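Local coordinates for putative secreted cellulose binding protein (Streptomyces coelicolor, PDB 4OY7) that oxidatively cleaves glycosidic bonds in cellulose as a copper-dependent lytic polysaccharide monooxygenase of the AA10 family, represented here by its catalytic domain, at residues A[14-17]-A[18-21]; A[117-120]-A[121-125]. All coordinates share one frame; numbering follows the deposited sequence.

Contact 1: A[14-17]-A[18-21]; sequences CQLD and AKTG
K19 folds back alongside L16 and Q15, its ammonium end reaching the last turn of helix 10-18 from the loop side. All three side chains run the same way. NZ lies 3.7 Å from L16 CD2, a contact with a methyl branch, whereas Q15 NE2 is reached through a single water. This water accepts from both nitrogens, at 2.6 Å from Q15 NE2 and 2.7 Å from K19 NZ, so two donors that could not bond each other share one oxygen. The lysine leaves its backbone with CG opposite N (chi1 -172°), then bends at chi2 and chi3 to turn back over the helix; the glutamine places CG between N and the carbonyl carbon (chi1 78°) and bends again at chi2. K19 CB rests 3.4 Å from Q15 O.

A18 N makes two weak hydrogen bonds, to C14 O at 2.9 Å and to Q15 O at 3.3 Å, and K19 is the first residue to leave helical angles. A second water lies 2.8 Å from both L16 O and K19 O and can donate to either, though other acceptors compete for its protons.

The protein interior holds the other side of the helix end: C14 is tied to C32 by a disulfide, and A18 packs on L25 and L44 and exchanges backbone bonds with D26, which binds calcium in a crystal structure of this protein, though none is bound here. D17 OD1 accepts from T28 N and N29 N, tying the helix to the loop just ahead of helix 30-39. The helix end is thus tied covalently and by packing, whereas K19, joined through one water and an aliphatic contact, is probably the more mobile part.

Contact 2: A[117-120]-A[121-125]; sequences YLTK and PGWSP
The W123 indole has T119 on one face and its own downstream backbone on the other. T119 CG2 sits 3.8 Å from the centroid of the six-membered ring and 19° off the ring normal, a CH-pi contact displaced toward the rim; P125 N lies 3.7 Å above the opposite face, also off-centre. On the same face as CG2, near the rim, T119 OG1 comes within 3.4 Å of W123 CE3, while NE1 donates to E128 O, which fixes the rotation of the indole. With CG opposite the backbone N (chi1 -176°), W123 swings its ring back toward the strand end.

The backbone between these two residues makes a type II beta turn from K120 to W123, closed by W123 N to K120 O at 3.0 Å. G122 has the positive phi (95°) of the third turn position, and P121 occupies the second. This turn ends strand 112-119 of the beta-sandwich core typical of AA10 enzymes and leads into the loop before strand 134-141.

A water sits inside the bend, accepting a hydrogen bond from T119 OG1 at 2.7 Å and donating to K120 O and W123 O, at 2.9 Å from each. T119 OG1 also accepts from L171 N on neighbouring strand 168-178, so two hydrogen bonds hold the hydroxyl. The extended K120 side chain leads away from the turn, and its NZ donates to D132 O.

Contact 1 precedes contact 2 along the chain, and the two do not touch: their centres are 27 Å apart and their nearest atoms about 13 Å. Both belong to the same catalytic domain but to different parts of it. Residues 14-21 finish helix 10-18, in the helical region inserted after strand 4-6. Residues 117-125 leave strand 112-119, which pairs with strands 134-141 and 168-178 in the mixed sheet. The copper ligands H1 and H110 occur respectively before contact 1 and just ahead of strand 112-119. Contact 1 is where a helix ends and contact 2 the turn just past a strand end; neither belongs to the copper site, although contact 1 adjoins the calcium-binding D26.

Contact 1: A[14-17]-A[18-21]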
loop_
_atom_site.group_PDB
_atom_site.type_symbol
_atom_site.label_atom_id
_atom_site.label_comp_id
_atom_site.label_asym_id
_atom_site.label_seq_id
_atom_site.Cartn_x
_atom_site.Cartn_y
_atom_site.Cartn_z
ATOM N N CYS A 14 -8.730 1.264 4.869
ATOM C CA CYS A 14 -9.921 2.073 4.823
ATOM C C CYS A 14 -11.155 1.221 4.526
ATOM O O CYS A 14 -12.232 1.434 5.109
ATOM C CB CYS A 14 -9.776 3.235 3.856
ATOM S SG CYS A 14 -8.823 4.631 4.544
ATOM N N GLN A 15 -11.005 0.232 3.664
ATOM C CA GLN A 15 -12.133 -0.628 3.367
ATOM C C GLN A 15 -12.502 -1.488 4.587
ATOM O O GLN A 15 -13.683 -1.730 4.817
ATOM C CB GLN A 15 -11.899 -1.424 2.088
ATOM C CG GLN A 15 -10.987 -2.628 2.191
ATOM C CD GLN A 15 -11.717 -3.910 2.563
ATOM O OE1 GLN A 15 -12.878 -4.084 2.265
ATOM N NE2 GLN A 15 -10.994 -4.833 3.176
ATOM N N LEU A 16 -11.517 -1.923 5.379
ATOM C CA LEU A 16 -11.822 -2.626 6.642
ATOM C C LEU A 16 -12.535 -1.726 7.610
ATOM O O LEU A 16 -13.454 -2.163 8.266
ATOM C CB LEU A 16 -10.574 -3.156 7.344
ATOM C CG LEU A 16 -9.857 -4.312 6.666
ATOM C CD1 LEU A 16 -8.606 -4.604 7.489
ATOM C CD2 LEU A 16 -10.730 -5.557 6.491
ATOM N N ASP A 17 -12.096 -0.477 7.701
ATOM C CA ASP A 17 -12.754 0.518 8.552
ATOM C C ASP A 17 -14.187 0.835 8.116
ATOM O O ASP A 17 -15.017 1.186 8.949
ATOM C CB ASP A 17 -11.922 1.814 8.561
ATOM C CG ASP A 17 -12.435 2.833 9.532
ATOM O OD1 ASP A 17 -12.768 3.959 9.093
ATOM O OD2 ASP A 17 -12.485 2.510 10.737
ATOM N N ALA A 18 -14.479 0.723 6.821
ATOM C CA ALA A 18 -15.779 1.118 6.299
ATOM C C ALA A 18 -16.764 -0.036 6.191
ATOM O O ALA A 18 -17.965 0.182 6.038
ATOM C CB ALA A 18 -15.634 1.795 4.949
ATOM N N LYS A 19 -16.262 -1.258 6.292
ATOM C CA LYS A 19 -17.036 -2.456 5.956
ATOM C C LYS A 19 -18.268 -2.641 6.826
ATOM O O LYS A 19 -18.195 -2.558 8.042
ATOM C CB LYS A 19 -16.138 -3.693 6.081
ATOM C CG LYS A 19 -16.773 -4.982 5.573
ATOM C CD LYS A 19 -15.756 -5.843 4.853
ATOM C CE LYS A 19 -14.569 -6.191 5.742
ATOM N NZ LYS A 19 -13.691 -7.184 5.055
ATOM N N THR A 20 -19.411 -2.896 6.193
ATOM C CA THR A 20 -20.633 -3.230 6.911
ATOM C C THR A 20 -21.206 -4.494 6.330
ATOM O O THR A 20 -20.846 -4.891 5.223
ATOM C CB THR A 20 -21.713 -2.136 6.802
ATOM O OG1 THR A 20 -22.241 -2.112 5.466
ATOM C CG2 THR A 20 -21.155 -0.771 7.161
ATOM N N GLY A 21 -22.127 -5.103 7.053
ATOM C CA GLY A 21 -22.725 -6.357 6.617
ATOM C C GLY A 21 -23.605 -6.268 5.383
ATOM O O GLY A 21 -23.923 -7.295 4.778
HETATM O O HOH W 1 -11.526 -7.391 3.376
HETATM O O HOH W 2 -15.936 -1.884 9.605
#

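Contact 2: A[117-120]-A[121-125]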
loop_
_atom_site.group_PDB
_atom_site.type_symbol
_atom_site.label_atom_id
_atom_site.label_comp_id
_atom_site.label_asym_id
_atom_site.label_seq_id
_atom_site.Cartn_x
_atom_site.Cartn_y
_atom_site.Cartn_z
ATOM N N TYR A 117 9.829 -0.464 -0.089
ATOM C CA TYR A 117 10.519 0.790 0.273
ATOM C C TYR A 117 10.040 1.392 1.583
ATOM O O TYR A 117 8.866 1.291 1.934
ATOM C CB TYR A 117 10.341 1.861 -0.810
ATOM C CG TYR A 117 10.665 1.482 -2.240
ATOM C CD1 TYR A 117 9.807 0.689 -2.989
ATOM C CD2 TYR A 117 11.778 1.991 -2.859
ATOM C CE1 TYR A 117 10.091 0.385 -4.324
ATOM C CE2 TYR A 117 12.082 1.704 -4.182
ATOM C CZ TYR A 117 11.218 0.911 -4.925
ATOM O OH TYR A 117 11.570 0.627 -6.246
ATOM N N LEU A 118 10.933 2.085 2.280
ATOM C CA LEU A 118 10.556 2.754 3.545
ATOM C C LEU A 118 10.973 4.210 3.484
ATOM O O LEU A 118 12.049 4.528 3.023
ATOM C CB LEU A 118 11.247 2.079 4.709
ATOM C CG LEU A 118 10.995 2.600 6.119
ATOM C CD1 LEU A 118 9.540 2.398 6.550
ATOM C CD2 LEU A 118 11.951 1.896 7.069
ATOM N N THR A 119 10.087 5.081 3.933
ATOM C CA THR A 119 10.381 6.490 4.015
ATOM C C THR A 119 11.564 6.711 4.940
ATOM O O THR A 119 11.720 6.069 5.969
ATOM C CB THR A 119 9.163 7.332 4.447
ATOM O OG1 THR A 119 8.638 6.846 5.698
ATOM C CG2 THR A 119 8.111 7.311 3.355
ATOM N N LYS A 120 12.387 7.660 4.526
ATOM C CA LYS A 120 13.622 7.991 5.246
ATOM C C LYS A 120 13.355 8.615 6.601
ATOM O O LYS A 120 12.322 9.253 6.832
ATOM C CB LYS A 120 14.458 8.942 4.409
ATOM C CG LYS A 120 14.965 8.326 3.129
ATOM C CD LYS A 120 15.738 9.334 2.304
ATOM C CE LYS A 120 16.177 8.743 0.974
ATOM N NZ LYS A 120 16.798 9.740 0.057
ATOM N N PRO A 121 14.319 8.468 7.515
ATOM C CA PRO A 121 14.185 9.136 8.790
ATOM C C PRO A 121 13.937 10.631 8.587
ATOM O O PRO A 121 14.588 11.271 7.734
ATOM C CB PRO A 121 15.547 8.913 9.451
ATOM C CG PRO A 121 16.113 7.736 8.766
ATOM C CD PRO A 121 15.618 7.784 7.370
ATOM N N GLY A 122 13.027 11.179 9.379
ATOM C CA GLY A 122 12.719 12.591 9.303
ATOM C C GLY A 122 11.527 12.892 8.425
ATOM O O GLY A 122 10.893 13.934 8.598
ATOM N N TRP A 123 11.212 12.014 7.479
ATOM C CA TRP A 123 10.007 12.187 6.679
ATOM C C TRP A 123 8.785 11.951 7.533
ATOM O O TRP A 123 8.721 10.973 8.270
ATOM C CB TRP A 123 9.983 11.225 5.493
ATOM C CG TRP A 123 8.803 11.422 4.590
ATOM C CD1 TRP A 123 8.733 12.246 3.512
ATOM C CD2 TRP A 123 7.521 10.789 4.700
ATOM N NE1 TRP A 123 7.485 12.172 2.930
ATOM C CE2 TRP A 123 6.726 11.273 3.633
ATOM C CE3 TRP A 123 6.977 9.834 5.573
ATOM C CZ2 TRP A 123 5.421 10.843 3.416
ATOM C CZ3 TRP A 123 5.657 9.414 5.351
ATOM C CH2 TRP A 123 4.910 9.909 4.282
ATOM N N SER A 124 7.803 12.833 7.414
ATOM C CA SER A 124 6.513 12.624 8.056
ATOM C C SER A 124 5.366 12.789 7.049
ATOM O O SER A 124 5.485 13.516 6.033
ATOM C CB SER A 124 6.354 13.537 9.256
ATOM O OG SER A 124 6.014 14.836 8.812
ATOM N N PRO A 125 4.225 12.152 7.348
ATOM C CA PRO A 125 3.137 12.050 6.386
ATOM C C PRO A 125 2.361 13.317 6.048
ATOM O O PRO A 125 1.549 13.269 5.143
ATOM C CB PRO A 125 2.224 10.973 7.003
ATOM C CG PRO A 125 2.510 11.025 8.443
ATOM C CD PRO A 125 3.972 11.306 8.532
HETATM O O HOH W 3 9.748 8.328 7.633
#